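Local structure of Csc2 (Thermofilum pendens, 4TXD) at residues F167-I173 with L347-I352. The protein is a Cas7-family protein of the type I-D CRISPR system that probably binds CRISPR RNA as part of the prokaryotic immune response. Residues are numbered along the deposited sequence; the frame is centred on the assembly and turned at random.
Sequences FCPHCTI and LWRSSI. With ZN (zinc ion), chain B.
Ser-351 OG lies between two groups of the segment 167-173. It donates to Phe-167 O at 2.7 Å, approaching from above the carbonyl plane (38° out of it), and it sits 2.9 Å from Thr-172 OG1, whose single proton also has weaker acceptors within reach. The serine hydroxyl is placed there by its torsion, with OG anti to the backbone N (chi1 -168°). The bond to Phe-167 O uses the proton of this buried hydroxyl, whose oxygen may also accept from Thr-172 OG1, and it ties helix 343-365 to the peptide that leads into the zinc ligand Cys-168.

Beside this polar pair, Pro-169 lies across the indole of Trp-348 at about a right angle: its CD stands 3.7 Å from the centroid of the six-membered ring and 4° off the normal, a CH-pi contact. The far rim of the indole meets the zinc ligand Cys-168, Trp-348 CH2 touching Cys-168 CB at 3.5 Å, while Phe-167 CE1 packs obliquely on Trp-348 CZ3. The neighbouring ring atom of the proline, Pro-169 CG, meets Leu-347 CG at 3.6 Å. Leu-109 and Met-105 of helix 94-115 also pack on this proline. With an alanine in place of Trp-348, Pro-169 CD would probably lose its aromatic face, and a gap would be likely to open beside Cys-168 CB.

Cys-168 occupies the N-cap of helix 169-174, where its SG accepts a weak bond from Cys-171 N and binds zinc at 2.2 Å. Cys-171, Cys-146 and Asp-165 complete the site. The Ser-351 bond to Phe-167 O and the packing of Trp-348 on Cys-168 CB are consistent with a second shell in which helix 343-365 backs the CxxC turn without itself supplying a zinc ligand.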
ATOM      1  N   PHE A 167       0.085 -15.696   5.413  1.00 21.57           N
ATOM      2  CA  PHE A 167       1.507 -15.808   5.223  1.00 16.97           C
ATOM      3  C   PHE A 167       2.062 -15.246   3.916  1.00 21.40           C
ATOM      4  O   PHE A 167       3.219 -15.156   3.764  1.00 23.00           O
ATOM      5  CB  PHE A 167       1.980 -17.237   5.437  1.00 21.13           C
ATOM      6  CG  PHE A 167       1.484 -18.198   4.419  1.00 24.96           C
ATOM      7  CD1 PHE A 167       2.132 -18.343   3.239  1.00 24.61           C
ATOM      8  CD2 PHE A 167       0.378 -18.937   4.636  1.00 26.00           C
ATOM      9  CE1 PHE A 167       1.688 -19.220   2.300  1.00 26.69           C
ATOM     10  CE2 PHE A 167      -0.080 -19.818   3.700  1.00 29.48           C
ATOM     11  CZ  PHE A 167       0.577 -19.958   2.521  1.00 26.46           C
ATOM     12  N   CYS A 168       1.192 -14.876   3.003  1.00 26.04           N
ATOM     13  CA  CYS A 168       1.619 -14.292   1.763  1.00 22.43           C
ATOM     14  C   CYS A 168       2.054 -12.850   1.933  1.00 27.54           C
ATOM     15  O   CYS A 168       1.788 -12.236   2.907  1.00 23.31           O
ATOM     16  CB  CYS A 168       0.551 -14.437   0.705  1.00 24.52           C
ATOM     17  SG  CYS A 168      -0.663 -13.133   0.660  1.00 28.25           S
ATOM     18  N   PRO A 169       2.829 -12.376   0.868  1.00 24.01           N
ATOM     19  CA  PRO A 169       3.309 -11.011   1.045  1.00 21.92           C
ATOM     20  C   PRO A 169       2.246  -9.946   1.332  1.00 21.78           C
ATOM     21  O   PRO A 169       2.515  -9.074   2.067  1.00 23.52           O
ATOM     22  CB  PRO A 169       3.999 -10.711  -0.272  1.00 25.12           C
ATOM     23  CG  PRO A 169       4.565 -11.998  -0.699  1.00 23.60           C
ATOM     24  CD  PRO A 169       3.448 -12.903  -0.450  1.00 19.48           C
ATOM     25  N   HIS A 170       1.077 -10.032   0.757  1.00 18.66           N
ATOM     26  CA  HIS A 170       0.110  -8.999   1.019  1.00 25.31           C
ATOM     27  C   HIS A 170      -0.415  -9.096   2.439  1.00 24.21           C
ATOM     28  O   HIS A 170      -0.613  -8.118   3.057  1.00 24.14           O
ATOM     29  CB  HIS A 170      -0.982  -8.910  -0.045  1.00 24.19           C
ATOM     30  CG  HIS A 170      -2.241  -9.605   0.305  1.00 26.92           C
ATOM     31  ND1 HIS A 170      -3.156  -9.085   1.181  1.00 35.44           N
ATOM     32  CD2 HIS A 170      -2.739 -10.788  -0.096  1.00 35.30           C
ATOM     33  CE1 HIS A 170      -4.167  -9.912   1.301  1.00 40.62           C
ATOM     34  NE2 HIS A 170      -3.934 -10.960   0.542  1.00 34.11           N
ATOM     35  N   CYS A 171      -0.570 -10.299   2.943  1.00 22.02           N
ATOM     36  CA  CYS A 171      -0.970 -10.472   4.325  1.00 25.73           C
ATOM     37  C   CYS A 171       0.061  -9.970   5.304  1.00 20.38           C
ATOM     38  O   CYS A 171      -0.263  -9.281   6.203  1.00 26.31           O
ATOM     39  CB  CYS A 171      -1.291 -11.922   4.629  1.00 29.47           C
ATOM     40  SG  CYS A 171      -2.826 -12.537   3.967  1.00 27.70           S
ATOM     41  N   THR A 172       1.306 -10.328   5.098  1.00 19.15           N
ATOM     42  CA  THR A 172       2.335  -9.993   6.042  1.00 19.93           C
ATOM     43  C   THR A 172       2.726  -8.537   6.006  1.00 22.52           C
ATOM     44  O   THR A 172       3.114  -7.980   6.981  1.00 23.94           O
ATOM     45  CB  THR A 172       3.564 -10.897   5.899  1.00 24.01           C
ATOM     46  OG1 THR A 172       4.145 -10.720   4.631  1.00 23.50           O
ATOM     47  CG2 THR A 172       3.172 -12.317   6.060  1.00 22.02           C
ATOM     48  N   ILE A 173       2.607  -7.926   4.853  1.00 21.34           N
ATOM     49  CA  ILE A 173       3.018  -6.535   4.730  1.00 19.47           C
ATOM     50  C   ILE A 173       1.897  -5.584   5.160  1.00 19.41           C
ATOM     51  O   ILE A 173       2.130  -4.640   5.918  1.00 20.71           O
ATOM     52  CB  ILE A 173       3.445  -6.196   3.275  1.00 21.80           C
ATOM     53  CG1 ILE A 173       4.781  -6.880   2.944  1.00 24.36           C
ATOM     54  CG2 ILE A 173       3.589  -4.693   3.095  1.00 22.94           C
ATOM     55  CD1 ILE A 173       5.107  -6.867   1.456  1.00 22.33           C
ATOM     56  N   LEU A 347      10.595 -11.739  -2.573  1.00 24.46           N
ATOM     57  CA  LEU A 347       9.454 -11.250  -1.808  1.00 27.52           C
ATOM     58  C   LEU A 347       8.780 -12.391  -1.044  1.00 30.26           C
ATOM     59  O   LEU A 347       8.439 -12.263   0.134  1.00 23.84           O
ATOM     60  CB  LEU A 347       8.443 -10.568  -2.730  1.00 24.59           C
ATOM     61  CG  LEU A 347       7.187 -10.010  -2.050  1.00 23.54           C
ATOM     62  CD1 LEU A 347       7.531  -8.848  -1.095  1.00 21.87           C
ATOM     63  CD2 LEU A 347       6.113  -9.619  -3.095  1.00 21.85           C
ATOM     64  N   TRP A 348       8.569 -13.498  -1.715  1.00 25.74           N
ATOM     65  CA  TRP A 348       7.973 -14.666  -1.094  1.00 29.54           C
ATOM     66  C   TRP A 348       8.903 -15.238  -0.004  1.00 30.02           C
ATOM     67  O   TRP A 348       8.473 -15.526   1.070  1.00 24.94           O
ATOM     68  CB  TRP A 348       7.626 -15.712  -2.133  1.00 26.43           C
ATOM     69  CG  TRP A 348       6.237 -15.814  -2.578  1.00 24.92           C
ATOM     70  CD1 TRP A 348       5.794 -15.636  -3.822  1.00 21.60           C
ATOM     71  CD2 TRP A 348       5.100 -16.185  -1.810  1.00 28.83           C
ATOM     72  NE1 TRP A 348       4.478 -15.848  -3.902  1.00 21.36           N
ATOM     73  CE2 TRP A 348       4.012 -16.190  -2.673  1.00 26.11           C
ATOM     74  CE3 TRP A 348       4.891 -16.513  -0.473  1.00 25.55           C
ATOM     75  CZ2 TRP A 348       2.754 -16.509  -2.259  1.00 26.31           C
ATOM     76  CZ3 TRP A 348       3.655 -16.813  -0.076  1.00 25.11           C
ATOM     77  CH2 TRP A 348       2.593 -16.811  -0.947  1.00 27.85           C
ATOM     78  N   ARG A 349      10.183 -15.351  -0.298  1.00 23.19           N
ATOM     79  CA  ARG A 349      11.165 -15.745   0.724  1.00 26.43           C
ATOM     80  C   ARG A 349      11.065 -14.863   1.970  1.00 30.26           C
ATOM     81  O   ARG A 349      11.103 -15.354   3.099  1.00 24.11           O
ATOM     82  CB  ARG A 349      12.600 -15.667   0.186  1.00 30.69           C
ATOM     83  CG  ARG A 349      13.034 -16.807  -0.742  1.00 43.11           C
ATOM     84  CD  ARG A 349      14.419 -16.525  -1.354  1.00 36.71           C
ATOM     85  NE  ARG A 349      15.400 -16.180  -0.332  1.00 37.88           N
ATOM     86  CZ  ARG A 349      16.038 -15.012  -0.247  1.00 47.25           C
ATOM     87  NH1 ARG A 349      15.832 -14.057  -1.140  1.00 47.37           N
ATOM     88  NH2 ARG A 349      16.899 -14.802   0.737  1.00 46.78           N
ATOM     89  N   SER A 350      10.951 -13.556   1.756  1.00 22.57           N
ATOM     90  CA  SER A 350      10.836 -12.599   2.857  1.00 24.95           C
ATOM     91  C   SER A 350       9.527 -12.772   3.637  1.00 25.51           C
ATOM     92  O   SER A 350       9.488 -12.614   4.864  1.00 25.70           O
ATOM     93  CB  SER A 350      10.933 -11.171   2.318  1.00 23.49           C
ATOM     94  OG  SER A 350      11.149 -10.246   3.358  1.00 25.81           O
ATOM     95  N   SER A 351       8.463 -13.109   2.950  1.00 20.18           N
ATOM     96  CA  SER A 351       7.184 -13.207   3.590  1.00 22.54           C
ATOM     97  C   SER A 351       7.118 -14.433   4.467  1.00 28.04           C
ATOM     98  O   SER A 351       6.649 -14.373   5.551  1.00 22.12           O
ATOM     99  CB  SER A 351       6.050 -13.241   2.588  1.00 22.25           C
ATOM    100  OG  SER A 351       4.803 -13.076   3.164  1.00 22.35           O
ATOM    101  N   ILE A 352       7.611 -15.546   3.953  1.00 28.34           N
ATOM    102  CA  ILE A 352       7.571 -16.773   4.713  1.00 28.92           C
ATOM    103  C   ILE A 352       8.518 -16.651   5.896  1.00 23.09           C
ATOM    104  O   ILE A 352       8.265 -17.187   6.919  1.00 27.22           O
ATOM    105  CB  ILE A 352       7.835 -18.000   3.832  1.00 30.62           C
ATOM    106  CG1 ILE A 352       7.383 -19.258   4.524  1.00 30.41           C
ATOM    107  CG2 ILE A 352       9.279 -18.044   3.438  1.00 36.49           C
ATOM    108  CD1 ILE A 352       5.891 -19.354   4.604  1.00 29.60           C
TER
HETATM  109 ZN    ZN B 401      -2.256 -13.794   2.022  0.82 27.41          ZN